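Local coordinates for protein 1,3-alpha-isomaltosidase (Kribbella flavida DSM 17836, PDB 5X3I) that hydrolyses the alpha-1,3-glucosidic linkages of the cyclic tetrasaccharide cyclobis-(1-6)-alpha-nigerosyl, yielding isomaltose inside the cell, at residues 468-473 / 517-522; 441-446 / 498-503; 493-498 / 521-526. The protein carries 1 engineered substitution. One frame throughout, in Å; residues are numbered along the deposited sequence.

The three contacts illustrate how one beta-alpha-beta crossover of a TIM barrel contributes to its active site. Along the chain, loop 441-446 comes first, then strand 467-470, helix 496-510 and strand 517-519, with the segments of contacts 1 and 2 alternating. Contact 1 pairs the two strands and continues into their catalytic-end loops; contact 2 sets loop 441-446 against the helix; contact 3 joins the start of that helix to the loop after strand 517-519. Their centres lie 10 to 12 Å apart. Contacts 2 and 3 share Val498, and contacts 1 and 3 share Ala521 and Gly522. Tyr500 of contact 2 reaches Ala471 O of contact 1, linking the helix directly to the position of the inferred nucleophile.

Contact 1. Residues 468-473 / 517-522; sequences FKTAGG and TFSRAG. Engineered in segment 468-473: Ala471 (natural residue Asp). With GOL (glycerol), chain N.
Adjacent parallel strands of the family 31 TIM barrel meet where Phe468 to Thr470 run beside Thr517 to Ser519, and the loops that follow enter the active site. The axes of the short strand segments 468-470 and 517-519 lie 27° apart. Phe518 N donates to Phe468 O (2.9 Å), while Phe518 O receives a weak, bent bond from Thr470 N and a CA-H...O contact from Lys469 CA.

Two different layers flank this pairing. On the face of Lys469 and Phe518, with CG anti to the backbone N (chi1 173°), the extended lysine runs beside the ring, Lys469 CG 3.8 Å from Phe518 CD1 at the ring edge, while Trp302 and Trp533 stack with that ring. Lys469 NZ pairs with Glu334 and also gives a hydrogen bond to glycerol O3 (3.1 Å). On the other face, which packs on helix 496-510, the hydroxyls Thr470 OG1 and Ser519 OG lie 2.7 Å apart.

Beyond the strands, a water donates to Thr470 O and Gly472 O and accepts from Ala521 N, bridging the diverging loops. The Arg520 guanidinium lays one face over Gly472 N, which sits 3.4 Å above its plane toward the rim. Its NE is salt-bridged to Glu474, an active-site residue by similarity, and Arg520 NH1 donates to glycerol O2 (3.0 Å), which lies in the guanidinium plane. A leucine in place of Arg520 would probably deprive Glu474 of its charged mate and bare the peptide at Gly472. Glycerol, probably from the crystallisation liquor, thus spans Lys469 and Arg520 beside the engineered Ala471, where the natural aspartate is the inferred nucleophile; Ala471 CB comes within 3.6 Å of glycerol C1.

Contact 2. Residues 441-446 / 498-503; sequences PDLSVQ and VHYARA. With SO4 (sulfate ion), chain I.
Leu443 and Ser444 rest on His499, backbone against side chain. The imidazole lies with one face under the backbone of Ser444, whose CA stands 3.7 Å from the ring centroid and 12° off the normal in a CH-pi contact. In His499, chi1 -64°, with CG anti to the carbonyl carbon, turns the ring under the serine; CB, set by the helix backbone, lies 3.3 Å from Leu443 O. That carbonyl also accepts a hydrogen bond from Arg449, and His499 ND1 is hydrogen-bonded to a glycerol probably from the crystallisation liquor.

Tyr500 CG is anti to the backbone N (chi1 173°), which lays the ring alongside Leu443: Leu443 CD1 approaches Tyr500 CD1 at 3.9 Å, and CD2 more loosely faces Ala503 CB. Tyr500 OH is hydrogen-bonded to Ala471 O in the active site. Loop 441-446, which leads into helix 446-454 with Val445 at the N-cap position, packs here on helix 496-510 of the TIM barrel and is shaped by an Asx turn. Asp442 OD1 takes both Ser444 OG (2.7 Å, syn side) and Ser444 N (3.2 Å, anti side), both donors on the same face of the carboxylate plane.

At the solvent-facing margin the chains of Gln446 and Arg502, both bent at chi2, cross at about a right angle. A water accepts from Arg502 NH1 and donates to Gln446 OE1, which also accepts from Arg449, while Gln446 NE2 donates to Asp450. The guanidinium pairs through NE with Asp506 and turns its edge to a sulfate, likewise probably from that liquor, Arg502 NH1 donating to sulfate O2 over 3.2 Å.

Contact 3. Residues 493-498 / 521-526; sequences NNLYPV and AGFTGS
Phe523 and Asn494 make the aromatic part of this buried contact. Asn494 CB stands over one face of the ring, 3.9 Å from its centroid, as a CH-pi contact. The amide plane is only 12° from that of the ring; Asn494 ND2 donates to Ser244 O and OD1 accepts from Val207 N, which should fix its rotation. The backbone carbonyl Asn494 O comes to 3.3 Å from Phe523 CB.

Apolar contacts follow along the segment. Pro497 CB meets Ala521 CB at 3.8 Å, its CG lies over the Gly522 backbone, and Leu495 CD2 reaches the Phe523 ring. With CG1 anti to the backbone N (chi1 -167°), Val498 spreads its two methyls over the turn: CG2 nestles among Phe523 CB, Thr524 O and Ser526 OG, while CG1 packs on the Gly525 backbone.

In the TIM barrel this joins the start of helix 496-510 to the loop after strand 517-519, at the catalytic end. Residues 523-526 form a type II beta turn, with Gly525 at the positive-phi position.

The polar contacts hold the loop's shape. Ser526 N bonds to Phe523 O (2.9 Å), and Phe523 N donates to Ser526 OG over 3.1 Å, nearly straight at 162°. One water also lies 2.6 Å from Ser526 OG, donating to Ala521 O and, weakly, to Pro497 O, so that it bridges the helix and the loop.

Contact 1. Residues 468-473 / 517-522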
# COMPACT_ATOMS: atom_id res chain seq x y z
N PHE A 468 11.61 10.98 2.19
CA PHE A 468 10.98 10.91 0.87
C PHE A 468 9.63 10.22 0.98
O PHE A 468 9.50 9.21 1.66
CB PHE A 468 11.87 10.16 -0.12
CG PHE A 468 13.13 10.88 -0.46
CD1 PHE A 468 14.33 10.52 0.13
CD2 PHE A 468 13.12 11.93 -1.37
CE1 PHE A 468 15.51 11.19 -0.18
CE2 PHE A 468 14.28 12.60 -1.68
CZ PHE A 468 15.48 12.23 -1.09
N LYS A 469 8.64 10.76 0.30
CA LYS A 469 7.38 10.08 0.30
C LYS A 469 7.49 9.20 -0.92
O LYS A 469 7.29 9.66 -2.05
CB LYS A 469 6.22 11.06 0.19
CG LYS A 469 4.84 10.44 -0.00
CD LYS A 469 3.71 11.47 0.17
CE LYS A 469 2.33 10.79 0.19
NZ LYS A 469 1.19 11.74 0.32
N THR A 470 7.68 7.92 -0.69
CA THR A 470 7.96 7.07 -1.83
C THR A 470 6.62 6.46 -2.13
O THR A 470 6.24 5.42 -1.62
CB THR A 470 9.00 5.99 -1.44
OG1 THR A 470 8.83 5.67 -0.05
CG2 THR A 470 10.43 6.51 -1.63
N ALA A 471 5.94 7.12 -3.06
CA ALA A 471 4.61 6.78 -3.50
C ALA A 471 4.68 5.72 -4.59
O ALA A 471 5.69 5.61 -5.25
CB ALA A 471 3.88 8.01 -3.96
N GLY A 472 3.61 4.96 -4.78
CA GLY A 472 3.53 4.00 -5.87
C GLY A 472 4.41 2.79 -5.66
O GLY A 472 4.66 2.38 -4.53
N GLY A 473 4.91 2.22 -6.75
CA GLY A 473 5.64 0.97 -6.69
C GLY A 473 4.82 -0.28 -7.03
O GLY A 473 5.35 -1.39 -6.99
N THR A 517 11.32 6.97 5.00
CA THR A 517 10.61 6.88 3.74
C THR A 517 9.17 6.81 4.20
O THR A 517 8.91 6.44 5.34
CB THR A 517 11.00 5.63 2.87
OG1 THR A 517 10.99 4.46 3.69
CG2 THR A 517 12.39 5.78 2.26
N PHE A 518 8.26 7.26 3.35
CA PHE A 518 6.85 7.27 3.66
C PHE A 518 6.15 6.62 2.45
O PHE A 518 6.06 7.23 1.40
CB PHE A 518 6.43 8.72 3.90
CG PHE A 518 5.02 8.94 4.38
CD1 PHE A 518 4.14 9.68 3.64
CD2 PHE A 518 4.60 8.48 5.61
CE1 PHE A 518 2.84 9.93 4.09
CE2 PHE A 518 3.31 8.73 6.07
CZ PHE A 518 2.43 9.46 5.31
N SER A 519 5.62 5.41 2.64
CA SER A 519 5.19 4.55 1.52
C SER A 519 3.77 4.04 1.72
O SER A 519 3.35 3.83 2.84
CB SER A 519 6.12 3.34 1.37
OG SER A 519 7.48 3.69 1.29
N ARG A 520 2.98 3.93 0.65
CA ARG A 520 1.71 3.21 0.70
C ARG A 520 1.85 1.70 0.44
O ARG A 520 1.13 0.90 1.01
CB ARG A 520 0.71 3.83 -0.27
CG ARG A 520 0.97 3.57 -1.74
CD ARG A 520 0.05 4.40 -2.62
NE ARG A 520 0.23 4.06 -4.02
CZ ARG A 520 -0.15 4.83 -5.04
NH1 ARG A 520 -0.72 6.01 -4.82
NH2 ARG A 520 0.04 4.41 -6.29
N ALA A 521 2.79 1.33 -0.43
CA ALA A 521 2.88 -0.02 -0.97
C ALA A 521 3.99 -0.81 -0.32
O ALA A 521 5.00 -0.26 0.11
CB ALA A 521 3.08 0.02 -2.46
N GLY A 522 3.79 -2.12 -0.22
CA GLY A 522 4.78 -2.99 0.35
C GLY A 522 4.39 -4.46 0.31
O GLY A 522 3.40 -4.83 -0.31
C1 GOL N . 0.54 9.18 -3.59
O1 GOL N . 1.06 10.45 -3.90
C2 GOL N . -0.97 9.23 -3.44
O2 GOL N . -1.32 8.07 -2.79
C3 GOL N . -1.39 10.55 -2.77
O3 GOL N . -1.07 10.63 -1.43
O HOH W 1 4.34 3.34 -2.02

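Contact 2. Residues 441-446 / 498-503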
# COMPACT_ATOMS: atom_id res chain seq x y z
N PRO A 441 12.77 1.74 -12.80
CA PRO A 441 14.16 1.40 -12.52
C PRO A 441 14.22 0.04 -11.83
O PRO A 441 13.36 -0.27 -11.03
CB PRO A 441 14.62 2.52 -11.58
CG PRO A 441 13.38 2.96 -10.89
CD PRO A 441 12.25 2.78 -11.91
N ASP A 442 15.24 -0.75 -12.11
CA ASP A 442 15.21 -2.06 -11.51
C ASP A 442 15.95 -1.97 -10.19
O ASP A 442 17.15 -2.13 -10.12
CB ASP A 442 15.89 -3.05 -12.47
CG ASP A 442 15.83 -4.49 -12.01
OD1 ASP A 442 15.50 -4.77 -10.85
OD2 ASP A 442 16.15 -5.35 -12.85
N LEU A 443 15.17 -1.92 -9.13
CA LEU A 443 15.69 -1.59 -7.81
C LEU A 443 15.99 -2.88 -7.08
O LEU A 443 16.36 -2.88 -5.92
CB LEU A 443 14.71 -0.70 -7.03
CG LEU A 443 14.49 0.70 -7.63
CD1 LEU A 443 13.38 1.44 -6.93
CD2 LEU A 443 15.78 1.53 -7.64
N SER A 444 15.82 -3.99 -7.79
CA SER A 444 16.13 -5.30 -7.23
C SER A 444 17.63 -5.52 -7.03
O SER A 444 18.02 -6.43 -6.32
CB SER A 444 15.58 -6.43 -8.11
OG SER A 444 16.44 -6.71 -9.20
N VAL A 445 18.47 -4.71 -7.67
CA VAL A 445 19.91 -4.87 -7.50
C VAL A 445 20.63 -3.57 -7.12
O VAL A 445 20.20 -2.47 -7.48
CB VAL A 445 20.58 -5.45 -8.77
CG1 VAL A 445 20.06 -6.86 -9.05
CG2 VAL A 445 20.35 -4.54 -9.95
N GLN A 446 21.74 -3.73 -6.41
CA GLN A 446 22.42 -2.61 -5.79
C GLN A 446 22.89 -1.54 -6.78
O GLN A 446 22.73 -0.35 -6.50
CB GLN A 446 23.61 -3.11 -4.97
CG GLN A 446 24.23 -2.04 -4.09
CD GLN A 446 23.25 -1.48 -3.07
OE1 GLN A 446 22.71 -2.21 -2.25
NE2 GLN A 446 23.03 -0.18 -3.13
N VAL A 498 9.12 -3.19 -1.79
CA VAL A 498 10.12 -3.41 -0.75
C VAL A 498 11.49 -2.86 -1.16
O VAL A 498 12.10 -2.10 -0.40
CB VAL A 498 10.30 -4.90 -0.38
CG1 VAL A 498 11.11 -5.00 0.92
CG2 VAL A 498 8.95 -5.61 -0.25
N HIS A 499 11.97 -3.25 -2.34
CA HIS A 499 13.22 -2.76 -2.89
C HIS A 499 13.21 -1.23 -2.97
O HIS A 499 14.22 -0.58 -2.71
CB HIS A 499 13.49 -3.32 -4.29
CG HIS A 499 13.67 -4.81 -4.34
ND1 HIS A 499 14.51 -5.49 -3.49
CD2 HIS A 499 13.13 -5.75 -5.16
CE1 HIS A 499 14.48 -6.78 -3.77
NE2 HIS A 499 13.65 -6.96 -4.79
N TYR A 500 12.05 -0.69 -3.33
CA TYR A 500 11.86 0.74 -3.56
C TYR A 500 12.04 1.54 -2.27
O TYR A 500 12.86 2.44 -2.21
CB TYR A 500 10.48 0.98 -4.18
CG TYR A 500 10.01 2.40 -4.34
CD1 TYR A 500 10.87 3.43 -4.72
CD2 TYR A 500 8.66 2.71 -4.19
CE1 TYR A 500 10.39 4.72 -4.90
CE2 TYR A 500 8.19 3.98 -4.36
CZ TYR A 500 9.04 4.99 -4.72
OH TYR A 500 8.52 6.24 -4.89
N ALA A 501 11.29 1.18 -1.24
CA ALA A 501 11.45 1.76 0.09
C ALA A 501 12.90 1.66 0.59
O ALA A 501 13.48 2.65 1.06
CB ALA A 501 10.51 1.08 1.07
N ARG A 502 13.45 0.46 0.51
CA ARG A 502 14.80 0.17 0.94
C ARG A 502 15.82 1.06 0.23
O ARG A 502 16.76 1.55 0.85
CB ARG A 502 15.12 -1.32 0.70
CG ARG A 502 16.53 -1.77 1.08
CD ARG A 502 17.44 -1.83 -0.13
NE ARG A 502 18.78 -2.28 0.22
CZ ARG A 502 19.19 -3.54 0.20
NH1 ARG A 502 20.44 -3.83 0.53
NH2 ARG A 502 18.37 -4.51 -0.16
N ALA A 503 15.63 1.26 -1.07
CA ALA A 503 16.56 2.07 -1.85
C ALA A 503 16.64 3.49 -1.30
O ALA A 503 17.72 4.03 -1.14
CB ALA A 503 16.17 2.09 -3.30
S SO4 I . 20.43 -7.61 0.36
O1 SO4 I . 20.17 -7.00 1.65
O2 SO4 I . 21.35 -6.77 -0.41
O3 SO4 I . 21.02 -8.93 0.54
O4 SO4 I . 19.18 -7.75 -0.36
O HOH W 2 22.45 -1.60 0.94

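Contact 3. Residues 493-498 / 521-526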
# COMPACT_ATOMS: atom_id res chain seq x y z
N ASN A 493 7.39 -8.94 -8.82
CA ASN A 493 6.50 -7.79 -8.85
C ASN A 493 5.99 -7.39 -7.47
O ASN A 493 5.88 -6.20 -7.19
CB ASN A 493 5.32 -8.05 -9.79
CG ASN A 493 5.76 -8.17 -11.23
OD1 ASN A 493 6.91 -7.92 -11.55
ND2 ASN A 493 4.84 -8.56 -12.10
N ASN A 494 5.69 -8.37 -6.63
CA ASN A 494 5.27 -8.09 -5.27
C ASN A 494 6.43 -7.55 -4.41
O ASN A 494 6.19 -6.84 -3.44
CB ASN A 494 4.68 -9.33 -4.60
CG ASN A 494 3.26 -9.63 -5.05
OD1 ASN A 494 2.50 -8.74 -5.41
ND2 ASN A 494 2.88 -10.90 -4.99
N LEU A 495 7.66 -7.91 -4.76
CA LEU A 495 8.82 -7.46 -4.00
C LEU A 495 9.24 -6.03 -4.34
O LEU A 495 9.94 -5.40 -3.55
CB LEU A 495 10.01 -8.39 -4.23
CG LEU A 495 9.93 -9.82 -3.67
CD1 LEU A 495 11.20 -10.57 -3.98
CD2 LEU A 495 9.67 -9.81 -2.17
N TYR A 496 8.82 -5.54 -5.51
CA TYR A 496 9.27 -4.24 -6.00
C TYR A 496 9.12 -3.11 -4.97
O TYR A 496 10.08 -2.42 -4.75
CB TYR A 496 8.56 -3.83 -7.30
CG TYR A 496 9.24 -2.64 -7.93
CD1 TYR A 496 10.34 -2.80 -8.75
CD2 TYR A 496 8.80 -1.34 -7.67
CE1 TYR A 496 10.98 -1.73 -9.32
CE2 TYR A 496 9.44 -0.25 -8.22
CZ TYR A 496 10.53 -0.45 -9.04
OH TYR A 496 11.15 0.62 -9.61
N PRO A 497 7.94 -2.94 -4.34
CA PRO A 497 7.84 -1.83 -3.39
C PRO A 497 8.76 -1.97 -2.17
O PRO A 497 9.13 -0.94 -1.61
CB PRO A 497 6.37 -1.85 -2.95
CG PRO A 497 5.90 -3.27 -3.25
CD PRO A 497 6.64 -3.63 -4.50
N VAL A 498 9.12 -3.19 -1.79
CA VAL A 498 10.12 -3.41 -0.75
C VAL A 498 11.49 -2.86 -1.16
O VAL A 498 12.10 -2.10 -0.40
CB VAL A 498 10.30 -4.90 -0.38
CG1 VAL A 498 11.11 -5.00 0.92
CG2 VAL A 498 8.95 -5.61 -0.25
N ALA A 521 2.79 1.33 -0.43
CA ALA A 521 2.88 -0.02 -0.97
C ALA A 521 3.99 -0.81 -0.32
O ALA A 521 5.00 -0.26 0.11
CB ALA A 521 3.08 0.02 -2.46
N GLY A 522 3.79 -2.12 -0.22
CA GLY A 522 4.78 -2.99 0.35
C GLY A 522 4.39 -4.46 0.31
O GLY A 522 3.40 -4.83 -0.31
N PHE A 523 5.19 -5.27 0.98
CA PHE A 523 5.02 -6.71 1.01
C PHE A 523 5.77 -7.21 2.22
O PHE A 523 6.27 -6.41 3.01
CB PHE A 523 5.55 -7.37 -0.27
CG PHE A 523 5.01 -8.77 -0.53
CD1 PHE A 523 3.68 -8.95 -0.89
CD2 PHE A 523 5.82 -9.89 -0.41
CE1 PHE A 523 3.18 -10.23 -1.13
CE2 PHE A 523 5.33 -11.17 -0.63
CZ PHE A 523 4.01 -11.34 -1.00
N THR A 524 5.88 -8.53 2.34
CA THR A 524 6.72 -9.16 3.34
C THR A 524 8.12 -8.55 3.30
O THR A 524 8.73 -8.46 2.24
CB THR A 524 6.83 -10.69 3.08
OG1 THR A 524 5.52 -11.29 3.05
CG2 THR A 524 7.68 -11.35 4.15
N GLY A 525 8.63 -8.13 4.45
CA GLY A 525 9.93 -7.49 4.51
C GLY A 525 9.88 -5.96 4.60
O GLY A 525 10.84 -5.35 5.05
N SER A 526 8.76 -5.36 4.19
CA SER A 526 8.60 -3.91 4.28
C SER A 526 8.71 -3.37 5.72
O SER A 526 8.95 -2.17 5.91
CB SER A 526 7.27 -3.47 3.67
OG SER A 526 7.33 -3.51 2.26
O HOH W 3 7.64 -1.25 0.95